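Local atomic coordinates of aldehyde dehydrogenase (Bartonella henselae, PDB entry 3I44), a protein that probably catalyses the NAD(P)-dependent oxidation of an aldehyde to the corresponding carboxylic acid. Residues Ile117-Asn122 with Phe296-Gln301; Tyr234-Pro239 with Ser257-Asn262; Thr330-Gly335 with Asn340-Val345. The protein carries 1 engineered substitution. All blocks are in the same frame, centred on the assembly; numbering follows the deposited sequence.

Contact 1: residues Ile117-Asn122 with Phe296-Gln301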
loop_
_atom_site.group_PDB
_atom_site.type_symbol
_atom_site.label_atom_id
_atom_site.label_comp_id
_atom_site.label_asym_id
_atom_site.label_seq_id
_atom_site.Cartn_x
_atom_site.Cartn_y
_atom_site.Cartn_z
ATOM N N ILE A 117 -31.527 14.221 -14.504
ATOM C CA ILE A 117 -32.247 13.033 -14.072
ATOM C C ILE A 117 -32.111 11.800 -14.980
ATOM O O ILE A 117 -32.032 10.678 -14.470
ATOM C CB ILE A 117 -33.749 13.376 -13.794
ATOM C CG1 ILE A 117 -34.481 12.221 -13.110
ATOM C CG2 ILE A 117 -34.451 13.808 -15.069
ATOM C CD1 ILE A 117 -34.065 11.972 -11.661
ATOM N N ASP A 118 -32.057 11.970 -16.297
ATOM C CA ASP A 118 -31.884 10.792 -17.155
ATOM C C ASP A 118 -30.559 10.108 -16.828
ATOM O O ASP A 118 -30.526 8.891 -16.575
ATOM C CB ASP A 118 -31.899 11.151 -18.641
ATOM C CG ASP A 118 -33.259 11.614 -19.128
ATOM O OD1 ASP A 118 -34.273 11.370 -18.422
ATOM O OD2 ASP A 118 -33.282 12.233 -20.223
ATOM N N MET A 119 -29.478 10.890 -16.814
ATOM C CA MET A 119 -28.157 10.335 -16.522
ATOM C C MET A 119 -28.007 10.011 -15.035
ATOM O O MET A 119 -27.222 9.143 -14.692
ATOM C CB MET A 119 -27.007 11.172 -17.080
ATOM C CG MET A 119 -26.614 12.462 -16.286
ATOM S SD MET A 119 -25.568 12.242 -14.827
ATOM C CE MET A 119 -24.019 11.773 -15.637
ATOM N N ALA A 120 -28.809 10.642 -14.170
ATOM C CA ALA A 120 -28.862 10.275 -12.760
ATOM C C ALA A 120 -29.337 8.815 -12.634
ATOM O O ALA A 120 -28.885 8.077 -11.753
ATOM C CB ALA A 120 -29.821 11.236 -11.953
ATOM N N LEU A 121 -30.287 8.404 -13.468
ATOM C CA LEU A 121 -30.741 6.999 -13.469
ATOM C C LEU A 121 -29.781 6.111 -14.265
ATOM O O LEU A 121 -29.295 5.121 -13.728
ATOM C CB LEU A 121 -32.163 6.850 -14.020
ATOM C CG LEU A 121 -32.768 5.439 -14.028
ATOM C CD1 LEU A 121 -32.933 4.905 -12.580
ATOM C CD2 LEU A 121 -34.125 5.391 -14.743
ATOM N N ASN A 122 -29.487 6.454 -15.523
ATOM C CA ASN A 122 -28.795 5.513 -16.412
ATOM C C ASN A 122 -27.265 5.435 -16.239
ATOM O O ASN A 122 -26.633 4.569 -16.818
ATOM C CB ASN A 122 -29.164 5.737 -17.887
ATOM C CG ASN A 122 -28.623 7.035 -18.461
ATOM O OD1 ASN A 122 -27.473 7.458 -18.177
ATOM N ND2 ASN A 122 -29.435 7.668 -19.338
ATOM N N PHE A 296 -17.233 17.136 -21.037
ATOM C CA PHE A 296 -18.321 17.870 -20.405
ATOM C C PHE A 296 -19.290 16.993 -19.621
ATOM O O PHE A 296 -20.115 17.508 -18.850
ATOM C CB PHE A 296 -19.112 18.678 -21.443
ATOM C CG PHE A 296 -18.262 19.689 -22.237
ATOM C CD1 PHE A 296 -17.161 20.327 -21.656
ATOM C CD2 PHE A 296 -18.582 19.982 -23.559
ATOM C CE1 PHE A 296 -16.379 21.246 -22.402
ATOM C CE2 PHE A 296 -17.832 20.930 -24.304
ATOM C CZ PHE A 296 -16.716 21.531 -23.730
ATOM N N TYR A 297 -19.211 15.684 -19.819
ATOM C CA TYR A 297 -20.114 14.755 -19.153
ATOM C C TYR A 297 -20.003 14.919 -17.642
ATOM O O TYR A 297 -18.897 15.107 -17.087
ATOM C CB TYR A 297 -19.778 13.314 -19.572
ATOM C CG TYR A 297 -20.799 12.279 -19.174
ATOM C CD1 TYR A 297 -22.077 12.302 -19.685
ATOM C CD2 TYR A 297 -20.466 11.266 -18.301
ATOM C CE1 TYR A 297 -23.029 11.325 -19.310
ATOM C CE2 TYR A 297 -21.371 10.305 -17.923
ATOM C CZ TYR A 297 -22.646 10.314 -18.443
ATOM O OH TYR A 297 -23.529 9.316 -18.048
ATOM N N ASN A 298 -21.135 14.830 -16.970
ATOM C CA ASN A 298 -21.214 15.114 -15.518
ATOM C C ASN A 298 -20.624 16.499 -15.189
ATOM O O ASN A 298 -20.081 16.720 -14.096
ATOM C CB ASN A 298 -20.484 14.029 -14.723
ATOM C CG ASN A 298 -21.016 13.867 -13.306
ATOM O OD1 ASN A 298 -22.231 13.984 -13.053
ATOM N ND2 ASN A 298 -20.117 13.559 -12.379
ATOM N N SER A 299 -20.749 17.414 -16.147
ATOM C CA SER A 299 -20.231 18.779 -16.059
ATOM C C SER A 299 -18.744 18.803 -15.721
ATOM O O SER A 299 -18.253 19.733 -15.071
ATOM C CB SER A 299 -21.047 19.597 -15.065
ATOM O OG SER A 299 -22.447 19.469 -15.349
ATOM N N GLY A 300 -18.024 17.783 -16.206
ATOM C CA GLY A 300 -16.594 17.692 -16.024
ATOM C C GLY A 300 -16.160 17.174 -14.672
ATOM O O GLY A 300 -14.945 17.187 -14.352
ATOM N N GLN A 301 -17.113 16.700 -13.875
ATOM C CA GLN A 301 -16.831 16.355 -12.460
ATOM C C GLN A 301 -16.541 14.867 -12.358
ATOM O O GLN A 301 -17.289 14.120 -11.728
ATOM C CB GLN A 301 -18.030 16.733 -11.568
ATOM C CG GLN A 301 -18.372 18.226 -11.701
ATOM C CD GLN A 301 -19.623 18.647 -10.994
ATOM O OE1 GLN A 301 -19.563 19.523 -10.131
ATOM N NE2 GLN A 301 -20.781 18.060 -11.378
HETATM O O HOH W 1 -25.678 9.027 -19.458
#

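Contact 2: residues Tyr234-Pro239 with Ser257-Asn262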
loop_
_atom_site.group_PDB
_atom_site.type_symbol
_atom_site.label_atom_id
_atom_site.label_comp_id
_atom_site.label_asym_id
_atom_site.label_seq_id
_atom_site.Cartn_x
_atom_site.Cartn_y
_atom_site.Cartn_z
ATOM N N TYR A 234 -10.338 12.033 11.906
ATOM C CA TYR A 234 -10.447 11.220 13.107
ATOM C C TYR A 234 -10.544 9.694 12.794
ATOM O O TYR A 234 -9.900 8.859 13.446
ATOM C CB TYR A 234 -11.664 11.684 13.925
ATOM C CG TYR A 234 -11.784 10.980 15.253
ATOM C CD1 TYR A 234 -10.858 11.220 16.283
ATOM C CD2 TYR A 234 -12.790 10.048 15.474
ATOM C CE1 TYR A 234 -10.972 10.557 17.525
ATOM C CE2 TYR A 234 -12.919 9.376 16.696
ATOM C CZ TYR A 234 -12.007 9.631 17.716
ATOM O OH TYR A 234 -12.142 8.971 18.928
ATOM N N LEU A 235 -11.352 9.329 11.804
ATOM C CA LEU A 235 -11.352 7.937 11.306
ATOM C C LEU A 235 -9.956 7.494 10.817
ATOM O O LEU A 235 -9.468 6.415 11.163
ATOM C CB LEU A 235 -12.382 7.774 10.159
ATOM C CG LEU A 235 -13.865 7.952 10.497
ATOM C CD1 LEU A 235 -14.745 7.758 9.246
ATOM C CD2 LEU A 235 -14.337 7.008 11.603
ATOM N N SER A 236 -9.292 8.327 10.027
ATOM C CA SER A 236 -8.003 7.930 9.470
ATOM C C SER A 236 -6.933 7.735 10.539
ATOM O O SER A 236 -5.969 7.012 10.326
ATOM C CB SER A 236 -7.540 8.930 8.425
ATOM O OG SER A 236 -7.454 10.196 9.020
ATOM N N ALA A 237 -7.113 8.342 11.706
ATOM C CA ALA A 237 -6.162 8.192 12.804
ATOM C C ALA A 237 -6.627 7.227 13.900
ATOM O O ALA A 237 -5.893 6.974 14.838
ATOM C CB ALA A 237 -5.795 9.601 13.407
ATOM N N HIS A 238 -7.826 6.659 13.778
ATOM C CA HIS A 238 -8.394 5.895 14.879
ATOM C C HIS A 238 -7.685 4.529 15.036
ATOM O O HIS A 238 -7.472 3.810 14.062
ATOM C CB HIS A 238 -9.894 5.705 14.689
ATOM C CG HIS A 238 -10.619 5.364 15.945
ATOM N ND1 HIS A 238 -10.573 4.111 16.513
ATOM C CD2 HIS A 238 -11.395 6.119 16.757
ATOM C CE1 HIS A 238 -11.294 4.106 17.618
ATOM N NE2 HIS A 238 -11.809 5.311 17.787
ATOM N N PRO A 239 -7.323 4.172 16.269
ATOM C CA PRO A 239 -6.547 2.938 16.453
ATOM C C PRO A 239 -7.333 1.631 16.212
ATOM O O PRO A 239 -6.708 0.610 15.962
ATOM C CB PRO A 239 -6.047 3.042 17.910
ATOM C CG PRO A 239 -7.049 3.929 18.610
ATOM C CD PRO A 239 -7.533 4.911 17.538
ATOM N N SER A 257 -3.333 9.921 4.408
ATOM C CA SER A 257 -2.142 9.095 4.514
ATOM C C SER A 257 -1.296 9.481 5.712
ATOM O O SER A 257 -0.797 8.601 6.401
ATOM C CB SER A 257 -1.256 9.167 3.252
ATOM O OG SER A 257 -1.877 8.524 2.163
ATOM N N LYS A 258 -1.141 10.790 5.942
ATOM C CA LYS A 258 -0.351 11.287 7.091
ATOM C C LYS A 258 -0.989 10.837 8.408
ATOM O O LYS A 258 -0.303 10.288 9.277
ATOM C CB LYS A 258 -0.195 12.826 7.044
ATOM N N ASN A 259 -2.308 10.982 8.527
ATOM C CA ASN A 259 -3.005 10.632 9.772
ATOM C C ASN A 259 -2.980 9.133 10.044
ATOM O O ASN A 259 -2.902 8.713 11.208
ATOM C CB ASN A 259 -4.457 11.138 9.745
ATOM C CG ASN A 259 -4.542 12.676 9.794
ATOM O OD1 ASN A 259 -3.696 13.313 10.394
ATOM N ND2 ASN A 259 -5.541 13.254 9.148
ATOM N N ALA A 260 -3.010 8.329 8.972
ATOM C CA ALA A 260 -3.073 6.867 9.091
ATOM C C ALA A 260 -1.727 6.228 9.462
ATOM O O ALA A 260 -1.682 5.099 9.949
ATOM C CB ALA A 260 -3.602 6.262 7.771
ATOM N N SER A 261 -0.633 6.937 9.200
ATOM C CA SER A 261 0.699 6.361 9.309
ATOM C C SER A 261 1.061 5.981 10.746
ATOM O O SER A 261 1.752 4.987 10.976
ATOM C CB SER A 261 1.724 7.328 8.727
ATOM O OG SER A 261 1.729 8.493 9.536
ATOM N N ASN A 262 0.569 6.725 11.730
ATOM C CA ASN A 262 0.872 6.365 13.118
ATOM C C ASN A 262 0.253 5.022 13.596
ATOM O O ASN A 262 0.692 4.470 14.593
ATOM C CB ASN A 262 0.461 7.480 14.071
ATOM C CG ASN A 262 1.328 7.515 15.304
ATOM O OD1 ASN A 262 0.938 7.023 16.379
ATOM N ND2 ASN A 262 2.542 8.069 15.152
#

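Contact 3: residues Thr330-Gly335 with Asn340-Val345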
loop_
_atom_site.group_PDB
_atom_site.type_symbol
_atom_site.label_atom_id
_atom_site.label_comp_id
_atom_site.label_asym_id
_atom_site.label_seq_id
_atom_site.Cartn_x
_atom_site.Cartn_y
_atom_site.Cartn_z
ATOM N N THR A 330 -23.868 22.158 -26.568
ATOM C CA THR A 330 -24.035 21.482 -25.287
ATOM C C THR A 330 -24.929 22.379 -24.447
ATOM O O THR A 330 -24.525 23.507 -24.098
ATOM C CB THR A 330 -22.671 21.262 -24.585
ATOM O OG1 THR A 330 -21.896 20.335 -25.353
ATOM C CG2 THR A 330 -22.837 20.749 -23.144
ATOM N N GLN A 331 -26.135 21.904 -24.153
ATOM C CA GLN A 331 -27.096 22.669 -23.345
ATOM C C GLN A 331 -26.773 22.537 -21.852
ATOM O O GLN A 331 -26.152 21.546 -21.432
ATOM C CB GLN A 331 -28.532 22.195 -23.621
ATOM C CG GLN A 331 -29.007 22.383 -25.098
ATOM C CD GLN A 331 -28.795 23.812 -25.596
ATOM O OE1 GLN A 331 -29.180 24.777 -24.919
ATOM N NE2 GLN A 331 -28.160 23.960 -26.777
ATOM N N VAL A 332 -27.175 23.557 -21.072
ATOM C CA VAL A 332 -27.096 23.515 -19.631
ATOM C C VAL A 332 -28.488 23.627 -19.056
ATOM O O VAL A 332 -29.288 24.404 -19.549
ATOM C CB VAL A 332 -26.228 24.649 -19.114
ATOM C CG1 VAL A 332 -26.086 24.560 -17.637
ATOM C CG2 VAL A 332 -24.862 24.593 -19.797
ATOM N N GLY A 333 -28.791 22.860 -18.018
ATOM C CA GLY A 333 -30.115 22.907 -17.424
ATOM C C GLY A 333 -30.192 22.233 -16.080
ATOM O O GLY A 333 -29.239 21.583 -15.646
ATOM N N PRO A 334 -31.326 22.388 -15.399
ATOM C CA PRO A 334 -31.456 21.846 -14.058
ATOM C C PRO A 334 -31.466 20.338 -14.004
ATOM O O PRO A 334 -31.868 19.672 -14.967
ATOM C CB PRO A 334 -32.828 22.377 -13.580
ATOM C CG PRO A 334 -33.549 22.779 -14.802
ATOM C CD PRO A 334 -32.509 23.171 -15.801
ATOM N N GLY A 335 -31.090 19.822 -12.844
ATOM C CA GLY A 335 -31.049 18.385 -12.603
ATOM C C GLY A 335 -32.398 17.729 -12.817
ATOM O O GLY A 335 -32.474 16.609 -13.297
ATOM N N ASN A 340 -30.495 15.492 -22.347
ATOM C CA ASN A 340 -29.055 15.301 -22.284
ATOM C C ASN A 340 -28.235 16.592 -22.171
ATOM O O ASN A 340 -27.089 16.652 -22.592
ATOM C CB ASN A 340 -28.616 14.521 -23.523
ATOM C CG ASN A 340 -28.765 15.337 -24.787
ATOM O OD1 ASN A 340 -29.467 16.344 -24.791
ATOM N ND2 ASN A 340 -28.100 14.914 -25.864
ATOM N N HIS A 341 -28.820 17.639 -21.616
ATOM C CA HIS A 341 -28.043 18.802 -21.203
ATOM C C HIS A 341 -27.098 18.364 -20.047
ATOM O O HIS A 341 -27.286 17.282 -19.469
ATOM C CB HIS A 341 -29.017 19.883 -20.709
ATOM C CG HIS A 341 -29.919 19.425 -19.590
ATOM N ND1 HIS A 341 -31.051 18.669 -19.801
ATOM C CD2 HIS A 341 -29.853 19.624 -18.254
ATOM C CE1 HIS A 341 -31.641 18.426 -18.645
ATOM N NE2 HIS A 341 -30.937 19.001 -17.690
ATOM N N ILE A 342 -26.075 19.173 -19.741
ATOM C CA ILE A 342 -25.328 19.038 -18.485
ATOM C C ILE A 342 -26.024 19.872 -17.382
ATOM O O ILE A 342 -26.803 20.811 -17.670
ATOM C CB ILE A 342 -23.811 19.376 -18.624
ATOM C CG1 ILE A 342 -23.561 20.881 -18.837
ATOM C CG2 ILE A 342 -23.158 18.538 -19.798
ATOM C CD1 ILE A 342 -22.096 21.217 -18.992
ATOM N N GLY A 343 -25.815 19.470 -16.134
ATOM C CA GLY A 343 -26.425 20.123 -14.974
ATOM C C GLY A 343 -25.493 21.190 -14.429
ATOM O O GLY A 343 -24.452 21.507 -15.049
ATOM N N PRO A 344 -25.850 21.757 -13.256
ATOM C CA PRO A 344 -24.903 22.645 -12.603
ATOM C C PRO A 344 -23.712 21.861 -12.044
ATOM O O PRO A 344 -23.759 20.609 -11.953
ATOM C CB PRO A 344 -25.723 23.226 -11.463
ATOM C CG PRO A 344 -26.670 22.201 -11.134
ATOM C CD PRO A 344 -27.049 21.550 -12.426
ATOM N N VAL A 345 -22.644 22.573 -11.697
ATOM C CA VAL A 345 -21.644 21.989 -10.809
ATOM C C VAL A 345 -22.208 21.986 -9.374
ATOM O O VAL A 345 -23.244 22.604 -9.079
ATOM C CB VAL A 345 -20.261 22.659 -10.914
ATOM C CG1 VAL A 345 -19.749 22.580 -12.359
ATOM C CG2 VAL A 345 -20.295 24.104 -10.372
HETATM O O HOH W 2 -26.933 19.324 -24.779
#

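Contact 1: residues Ile117-Asn122 with Phe296-Gln301
Met119, in the first turns of a helix, faces Asn298 in a compact turn, and their CA atoms are 8.5 Å apart. Asn298, Ser299 and Gly300 all have positive phi. The turn is therefore wound left-handed, and Gly300 N and Gln301 N bond back to Tyr297 O and Asn298 O.

The methyl of Met119 carries the contact. Its CE lies 3.4 Å from Tyr297 CZ and comes obliquely at the phenol end of the ring. It is equally far from CE1 and CE2, so it is centred on that end. The methionine chain bends at both chi2 (80°) and chi3 (70°), which brings CE round to the ring. CE also lies 3.8 Å from Asn298 OD1, a van der Waals contact.

One water bridges the segments. It donates to Asn122 OD1 at 2.7 Å. It also bonds Tyr297 OH at 2.6 Å, lying in the plane of the ring at its edge.

Asn298 ND2 bonds Gln301 O at 3.0 Å and also Asn172 O, while OD1 receives a weak bond from Gln124 NE2 of helix 117-141. Gln301 NE2 returns a bond to Asn298 O. Asn172, probably the oxyanion-hole asparagine of this family, also reaches Gln301 O through its ND2.

The contact joins the start of helix 117-141 to the loop between helix 287-296 and strand 308-312, with helix 102-113 packed alongside.

Contact 2: residues Tyr234-Pro239 with Ser257-Asn262
The carbonyl oxygen of Ser236 is approached by groups on two residues. The CA-H of Ala260 makes a bent contact with it, with CA to Ser236 O 3.2 Å and an angle of 136° at the hydrogen. Lys265 NZ adds a weak hydrogen bond to the same oxygen and a firmer one to His238 O. The methyl of Ala260 lies beside it, with CB to Ser236 O 3.6 Å.

The Ser236 hydroxyl turns back to its own helix. Its chi1 of 58° places OG between the backbone N and the carbonyl carbon, where it bonds Ser233 O and, weakly, Gly232 O. Toward the other helix OG meets carbon: Asn259 CB is 3.2 Å away from Ser236 OG. The amide of Asn259 runs on past it without a bond between the two side chains.

Ala237 completes the interface. Its CA is 3.7 Å from Asn259 O, and its CB is 4.2 Å from Asn259 CB. Where the small Ser236 and Ala237 face Ala260 the backbones come close: the CA atoms of Ala237 and Ala260 are 5.0 Å apart.

On the second helix, Ser261 OG donates to Lys258 O at 2.7 Å. Ser257, Lys258 and Ser261 pack against the second subunit, so this helix is part of the dimer interface.

Helix 250-261 is the crossover of a beta-alpha-beta unit between parallel strands 243-247 and 266-270, consistent with the family's Rossmann-like cofactor-binding domain. Helix 228-237 leads into strand 243-247 and is flanked by helix 62-79, whose Asp66 binds Tyr234 OH and His238 NE2.

Contact 3: residues Thr330-Gly335 with Asn340-Val345
Three hydrogen bonds join Gln331, Gly333 and Pro334 to His341 and Ile342. Two are backbone bonds on Ile342: its N donates to Gln331 O at 2.9 Å, and its O accepts from Gly333 N at the same length. This is a single parallel beta bridge, with Val332 opposite Ile342. The third comes from the His341 side chain. NE2 donates to Pro334 O at 3.0 Å with an N-H...O angle of 157°, so NE2 carries a proton. The donor stands well above the carbonyl plane, 40° out of it.

Two CA-H...O contacts accompany the bridge. Gly343 CA points almost straight at Gly333 O, at 3.2 Å and with an angle of 172° at the hydrogen. Val332 CA approaches Ile342 O, which thus receives both an N-H and a C-H.

The His341 ring lies against the proline-glycine part of the first segment. Its edge meets two oxygens near the ring plane: NE2 faces Pro334 O, and CD2 is 3.3 Å from Gly333 O. CD2 is also close to Gly333 CA, at 3.4 Å.

Apolar contacts come from the branches of Ile342. CG1 reaches Val332 CG2, and CG2 meets Thr330 CG2, both at 4.0 Å. CG1 sits between the backbone N and the carbonyl carbon, which turns it to Val332 and leaves CG2 toward Thr330. The CB atoms of Gln331 and His341 also touch.

Both segments belong to the connection between helices 316-329 and 348-363. Val332 and Pro334 pack on Tyr384, Pro344 on Ser49, and Val345 on helix 348-363.

How the contacts relate
Contacts 1 and 3 form one continuous region, with centres about 8 Å apart. Two probable hydrogen bonds join them: Ile117 N to Gly335 O at 2.8 Å and Ser299 OG to Gly343 O at 2.9 Å. Phe296 O also packs on Ile342 CG2. Contact 1 is probably the part nearer the active site, because the family's nucleophilic cysteine is expected just after Gln301. The sodium ion, bound at Ile46, Glu112 and Ile199, is about 9 Å from the Pro344 side chain and about 12 Å from that of Asn298. Contact 2 lies across the chain's centre, its own centre about 34 Å from that of contact 1 and about 39 Å from that of contact 3, beside the second subunit.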